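Local atomic coordinates of major capsid protein (Human herpesvirus 1, PDB entry 1NO7), a protein that builds the capsid shell of herpes simplex virus 1 as its major capsid protein, here represented by the upper domain. Residues Arg142-Met156 and His559-Ala573. Sequence-based numbering, arbitrary orientation.
Sequences RDARGLELGVGRHAM and HVRESAAGENALTYA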
loop_
_atom_site.group_PDB
_atom_site.type_symbol
_atom_site.label_atom_id
_atom_site.label_comp_id
_atom_site.label_asym_id
_atom_site.label_seq_id
_atom_site.Cartn_x
_atom_site.Cartn_y
_atom_site.Cartn_z
ATOM N N ARG A 142 -16.401 18.303 -1.991
ATOM C CA ARG A 142 -15.548 17.402 -2.762
ATOM C C ARG A 142 -16.294 16.144 -3.173
ATOM O O ARG A 142 -16.101 15.647 -4.282
ATOM C CB ARG A 142 -14.243 17.086 -2.004
ATOM C CG ARG A 142 -14.389 16.883 -0.499
ATOM C CD ARG A 142 -13.374 17.731 0.313
ATOM N NE ARG A 142 -11.979 17.610 -0.141
ATOM C CZ ARG A 142 -10.921 17.995 0.580
ATOM N NH1 ARG A 142 -11.096 18.519 1.789
ATOM N NH2 ARG A 142 -9.686 17.863 0.097
ATOM N N ASP A 143 -17.165 15.643 -2.301
ATOM C CA ASP A 143 -17.957 14.463 -2.642
ATOM C C ASP A 143 -18.777 14.843 -3.877
ATOM O O ASP A 143 -18.636 14.243 -4.953
ATOM C CB ASP A 143 -18.892 14.096 -1.491
ATOM C CG ASP A 143 -18.252 13.130 -0.510
ATOM O OD1 ASP A 143 -17.008 13.155 -0.391
ATOM O OD2 ASP A 143 -18.986 12.352 0.146
ATOM N N ALA A 144 -19.620 15.864 -3.724
ATOM C CA ALA A 144 -20.452 16.344 -4.824
ATOM C C ALA A 144 -19.612 16.504 -6.099
ATOM O O ALA A 144 -20.058 16.128 -7.189
ATOM C CB ALA A 144 -21.085 17.665 -4.446
ATOM N N ARG A 145 -18.399 17.052 -5.951
ATOM C CA ARG A 145 -17.495 17.265 -7.086
ATOM C C ARG A 145 -17.294 15.954 -7.851
ATOM O O ARG A 145 -17.592 15.858 -9.048
ATOM C CB ARG A 145 -16.137 17.803 -6.604
ATOM C CG ARG A 145 -15.102 18.048 -7.719
ATOM C CD ARG A 145 -14.484 19.453 -7.607
ATOM N NE ARG A 145 -13.054 19.462 -7.303
ATOM C CZ ARG A 145 -12.495 18.854 -6.254
ATOM N NH1 ARG A 145 -13.244 18.175 -5.391
ATOM N NH2 ARG A 145 -11.181 18.934 -6.059
ATOM N N GLY A 146 -16.791 14.940 -7.153
ATOM C CA GLY A 146 -16.569 13.656 -7.792
ATOM C C GLY A 146 -17.866 13.116 -8.362
ATOM O O GLY A 146 -17.890 12.600 -9.481
ATOM N N LEU A 147 -18.950 13.253 -7.598
ATOM C CA LEU A 147 -20.257 12.757 -8.022
ATOM C C LEU A 147 -20.642 13.228 -9.421
ATOM O O LEU A 147 -21.008 12.416 -10.279
ATOM C CB LEU A 147 -21.346 13.177 -7.030
ATOM C CG LEU A 147 -22.742 12.582 -7.301
ATOM C CD1 LEU A 147 -23.347 13.086 -8.615
ATOM C CD2 LEU A 147 -22.617 11.080 -7.335
ATOM N N GLU A 148 -20.597 14.540 -9.636
ATOM C CA GLU A 148 -20.937 15.096 -10.934
ATOM C C GLU A 148 -19.822 14.701 -11.885
ATOM O O GLU A 148 -20.034 14.527 -13.085
ATOM C CB GLU A 148 -21.041 16.615 -10.853
ATOM C CG GLU A 148 -21.419 17.271 -12.164
ATOM C CD GLU A 148 -21.474 18.778 -12.057
ATOM O OE1 GLU A 148 -20.443 19.383 -11.691
ATOM O OE2 GLU A 148 -22.544 19.360 -12.338
ATOM N N LEU A 149 -18.630 14.546 -11.327
ATOM C CA LEU A 149 -17.463 14.161 -12.113
ATOM C C LEU A 149 -17.647 12.742 -12.653
ATOM O O LEU A 149 -17.161 12.394 -13.737
ATOM C CB LEU A 149 -16.208 14.230 -11.240
ATOM C CG LEU A 149 -15.090 15.107 -11.809
ATOM C CD1 LEU A 149 -13.892 15.113 -10.850
ATOM C CD2 LEU A 149 -14.699 14.588 -13.202
ATOM N N GLY A 150 -18.369 11.936 -11.882
ATOM C CA GLY A 150 -18.621 10.566 -12.268
ATOM C C GLY A 150 -19.481 10.417 -13.506
ATOM O O GLY A 150 -19.025 9.862 -14.503
ATOM N N VAL A 151 -20.717 10.912 -13.452
ATOM C CA VAL A 151 -21.653 10.803 -14.581
ATOM C C VAL A 151 -20.966 10.807 -15.946
ATOM O O VAL A 151 -20.254 11.750 -16.290
ATOM C CB VAL A 151 -22.709 11.945 -14.572
ATOM C CG1 VAL A 151 -23.420 11.985 -13.221
ATOM C CG2 VAL A 151 -22.045 13.285 -14.876
ATOM N N GLY A 152 -21.176 9.742 -16.716
ATOM C CA GLY A 152 -20.567 9.658 -18.033
ATOM C C GLY A 152 -19.241 8.917 -18.065
ATOM O O GLY A 152 -18.613 8.812 -19.121
ATOM N N ARG A 153 -18.806 8.417 -16.910
ATOM C CA ARG A 153 -17.556 7.665 -16.817
ATOM C C ARG A 153 -17.830 6.340 -16.119
ATOM O O ARG A 153 -18.906 6.144 -15.532
ATOM C CB ARG A 153 -16.509 8.427 -16.005
ATOM C CG ARG A 153 -16.212 9.832 -16.493
ATOM C CD ARG A 153 -15.515 10.657 -15.396
ATOM N NE ARG A 153 -15.311 12.048 -15.797
ATOM C CZ ARG A 153 -14.449 12.436 -16.734
ATOM N NH1 ARG A 153 -13.700 11.536 -17.365
ATOM N NH2 ARG A 153 -14.342 13.722 -17.049
ATOM N N HIS A 154 -16.837 5.450 -16.173
ATOM C CA HIS A 154 -16.912 4.116 -15.572
ATOM C C HIS A 154 -17.622 4.065 -14.210
ATOM O O HIS A 154 -17.623 5.048 -13.451
ATOM C CB HIS A 154 -15.505 3.535 -15.423
ATOM C CG HIS A 154 -15.491 2.134 -14.900
ATOM N ND1 HIS A 154 -15.720 1.037 -15.704
ATOM C CD2 HIS A 154 -15.337 1.655 -13.645
ATOM C CE1 HIS A 154 -15.706 -0.057 -14.965
ATOM N NE2 HIS A 154 -15.477 0.290 -13.712
ATOM N N ALA A 155 -18.212 2.908 -13.899
ATOM C CA ALA A 155 -18.921 2.771 -12.628
ATOM C C ALA A 155 -19.097 1.335 -12.142
ATOM O O ALA A 155 -20.044 0.643 -12.543
ATOM C CB ALA A 155 -20.295 3.461 -12.721
ATOM N N MET A 156 -18.196 0.913 -11.255
ATOM C CA MET A 156 -18.221 -0.429 -10.668
ATOM C C MET A 156 -19.674 -0.821 -10.330
ATOM O O MET A 156 -20.375 -0.097 -9.618
ATOM C CB MET A 156 -17.316 -0.454 -9.410
ATOM C CG MET A 156 -15.825 -0.213 -9.720
ATOM S SD MET A 156 -14.750 -0.341 -8.254
ATOM C CE MET A 156 -14.431 1.418 -7.886
ATOM N N HIS A 559 -11.054 13.332 5.054
ATOM C CA HIS A 559 -12.116 13.280 4.067
ATOM C C HIS A 559 -12.705 11.878 4.076
ATOM O O HIS A 559 -13.827 11.674 4.551
ATOM C CB HIS A 559 -11.577 13.613 2.678
ATOM C CG HIS A 559 -12.575 13.401 1.585
ATOM N ND1 HIS A 559 -12.291 13.657 0.257
ATOM C CD2 HIS A 559 -13.849 12.938 1.620
ATOM C CE1 HIS A 559 -13.350 13.357 -0.478
ATOM N NE2 HIS A 559 -14.308 12.919 0.323
ATOM N N VAL A 560 -11.939 10.923 3.556
ATOM C CA VAL A 560 -12.355 9.520 3.486
ATOM C C VAL A 560 -13.117 9.094 4.733
ATOM O O VAL A 560 -14.306 8.750 4.671
ATOM C CB VAL A 560 -11.146 8.567 3.380
ATOM C CG1 VAL A 560 -11.655 7.165 3.321
ATOM C CG2 VAL A 560 -10.290 8.896 2.168
ATOM N N ARG A 561 -12.406 9.119 5.861
ATOM C CA ARG A 561 -12.951 8.728 7.147
ATOM C C ARG A 561 -14.384 9.182 7.347
ATOM O O ARG A 561 -15.212 8.388 7.778
ATOM C CB ARG A 561 -12.047 9.227 8.280
ATOM C CG ARG A 561 -10.758 8.416 8.384
ATOM C CD ARG A 561 -9.641 9.108 9.166
ATOM N NE ARG A 561 -9.831 9.103 10.617
ATOM C CZ ARG A 561 -8.896 9.470 11.495
ATOM N NH1 ARG A 561 -7.701 9.871 11.075
ATOM N NH2 ARG A 561 -9.153 9.440 12.797
ATOM N N GLU A 562 -14.715 10.425 7.010
ATOM C CA GLU A 562 -16.094 10.854 7.214
ATOM C C GLU A 562 -16.968 10.939 5.967
ATOM O O GLU A 562 -18.191 11.015 6.087
ATOM C CB GLU A 562 -16.143 12.188 7.973
ATOM C CG GLU A 562 -15.618 13.403 7.231
ATOM C CD GLU A 562 -15.801 14.686 8.033
ATOM O OE1 GLU A 562 -15.218 14.794 9.134
ATOM O OE2 GLU A 562 -16.535 15.585 7.566
ATOM N N SER A 563 -16.365 10.908 4.778
ATOM C CA SER A 563 -17.153 11.000 3.542
ATOM C C SER A 563 -18.281 9.989 3.565
ATOM O O SER A 563 -18.160 8.935 4.193
ATOM C CB SER A 563 -16.295 10.740 2.302
ATOM O OG SER A 563 -17.128 10.636 1.154
ATOM N N ALA A 564 -19.378 10.300 2.883
ATOM C CA ALA A 564 -20.498 9.367 2.864
ATOM C C ALA A 564 -21.042 9.192 1.464
ATOM O O ALA A 564 -22.232 9.398 1.219
ATOM C CB ALA A 564 -21.602 9.842 3.797
ATOM N N ALA A 565 -20.166 8.798 0.548
ATOM C CA ALA A 565 -20.563 8.591 -0.834
ATOM C C ALA A 565 -20.334 7.155 -1.296
ATOM O O ALA A 565 -19.538 6.419 -0.710
ATOM C CB ALA A 565 -19.796 9.546 -1.730
ATOM N N GLY A 566 -21.045 6.764 -2.348
ATOM C CA GLY A 566 -20.863 5.433 -2.886
ATOM C C GLY A 566 -19.416 5.392 -3.318
ATOM O O GLY A 566 -18.819 6.448 -3.549
ATOM N N GLU A 567 -18.833 4.203 -3.422
ATOM C CA GLU A 567 -17.441 4.121 -3.825
ATOM C C GLU A 567 -17.195 4.824 -5.156
ATOM O O GLU A 567 -16.296 5.666 -5.249
ATOM C CB GLU A 567 -16.979 2.667 -3.893
ATOM C CG GLU A 567 -16.525 2.102 -2.543
ATOM C CD GLU A 567 -17.676 1.902 -1.548
ATOM O OE1 GLU A 567 -17.404 1.460 -0.399
ATOM O OE2 GLU A 567 -18.842 2.183 -1.917
ATOM N N ASN A 568 -17.995 4.512 -6.175
ATOM C CA ASN A 568 -17.821 5.153 -7.482
ATOM C C ASN A 568 -17.632 6.666 -7.355
ATOM O O ASN A 568 -16.680 7.234 -7.908
ATOM C CB ASN A 568 -19.016 4.862 -8.386
ATOM C CG ASN A 568 -18.944 3.490 -9.010
ATOM O OD1 ASN A 568 -19.842 2.665 -8.824
ATOM N ND2 ASN A 568 -17.868 3.233 -9.758
ATOM N N ALA A 569 -18.540 7.311 -6.625
ATOM C CA ALA A 569 -18.461 8.751 -6.411
ATOM C C ALA A 569 -17.149 9.052 -5.679
ATOM O O ALA A 569 -16.190 9.609 -6.251
ATOM C CB ALA A 569 -19.647 9.208 -5.572
ATOM N N LEU A 570 -17.116 8.646 -4.410
ATOM C CA LEU A 570 -15.951 8.855 -3.554
ATOM C C LEU A 570 -14.635 8.574 -4.270
ATOM O O LEU A 570 -13.580 9.075 -3.872
ATOM C CB LEU A 570 -16.058 7.975 -2.308
ATOM C CG LEU A 570 -14.787 7.868 -1.475
ATOM C CD1 LEU A 570 -14.293 9.243 -1.102
ATOM C CD2 LEU A 570 -15.088 7.043 -0.224
ATOM N N THR A 571 -14.702 7.769 -5.326
ATOM C CA THR A 571 -13.504 7.433 -6.070
ATOM C C THR A 571 -13.055 8.655 -6.820
ATOM O O THR A 571 -11.999 9.218 -6.525
ATOM C CB THR A 571 -13.749 6.339 -7.095
ATOM O OG1 THR A 571 -13.977 5.085 -6.432
ATOM C CG2 THR A 571 -12.548 6.231 -8.001
ATOM N N TYR A 572 -13.871 9.054 -7.796
ATOM C CA TYR A 572 -13.580 10.222 -8.630
ATOM C C TYR A 572 -13.291 11.441 -7.760
ATOM O O TYR A 572 -12.420 12.271 -8.080
ATOM C CB TYR A 572 -14.762 10.497 -9.550
ATOM C CG TYR A 572 -14.931 9.437 -10.610
ATOM C CD1 TYR A 572 -16.085 8.646 -10.658
ATOM C CD2 TYR A 572 -13.943 9.234 -11.579
ATOM C CE1 TYR A 572 -16.258 7.673 -11.655
ATOM C CE2 TYR A 572 -14.090 8.278 -12.578
ATOM C CZ TYR A 572 -15.256 7.493 -12.617
ATOM O OH TYR A 572 -15.421 6.548 -13.621
ATOM N N ALA A 573 -14.028 11.531 -6.654
ATOM C CA ALA A 573 -13.843 12.615 -5.709
ATOM C C ALA A 573 -12.356 12.724 -5.422
ATOM O O ALA A 573 -11.720 13.735 -5.740
ATOM C CB ALA A 573 -14.580 12.312 -4.428
#
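Helix 142-150 crosses helix 567-573 at 105°, their axes 7.0 Å apart, with Gly146 directly against Ala573. The CA atoms of Gly146 and Ala573 lie 3.6 Å from each other; having no side chain, Gly146 lets the two backbones come this close, and Ala573 and Ala569 present only methyl groups, packed on Arg142 O and Leu147 CD2 respectively. Near the start of the contact, Asp143 reaches across to the turn between helices 554-562 and 567-577, where its two carboxylate oxygens can accept from separate donors at once. Asp143 OD1 accepts a hydrogen bond from His559 NE2 (2.8 Å) and lies 22° out of the imidazole plane. Asp143 OD2 takes the Ser563 hydroxyl on its syn lone pair, Ser563 OG to OD2 2.7 Å, and a weaker bond from Ala564 N. Arg142 CG covers one face of the His559 ring in a CH-pi contact, while Arg142 NH2 is hydrogen-bonded to Gly130 O. At the far end Tyr572, CG anti to its carbonyl carbon (chi1 -69°), points its ring toward Gly150, whose CA lies 3.6 Å from Tyr572 CD1. Tyrosine joins an apolar ring to a far-reaching hydroxyl: Tyr572 OH donates to His154 O (2.7 Å), tethering His154 just after the Gly150-Arg153 type II turn; His246 of helix 234-256 meets the same ring. This is glycine-alanine close packing of crossed helices, flanked by a carboxylate gathering an interhelical connection and a tyrosine tethering a loop in the VP5 upper domain.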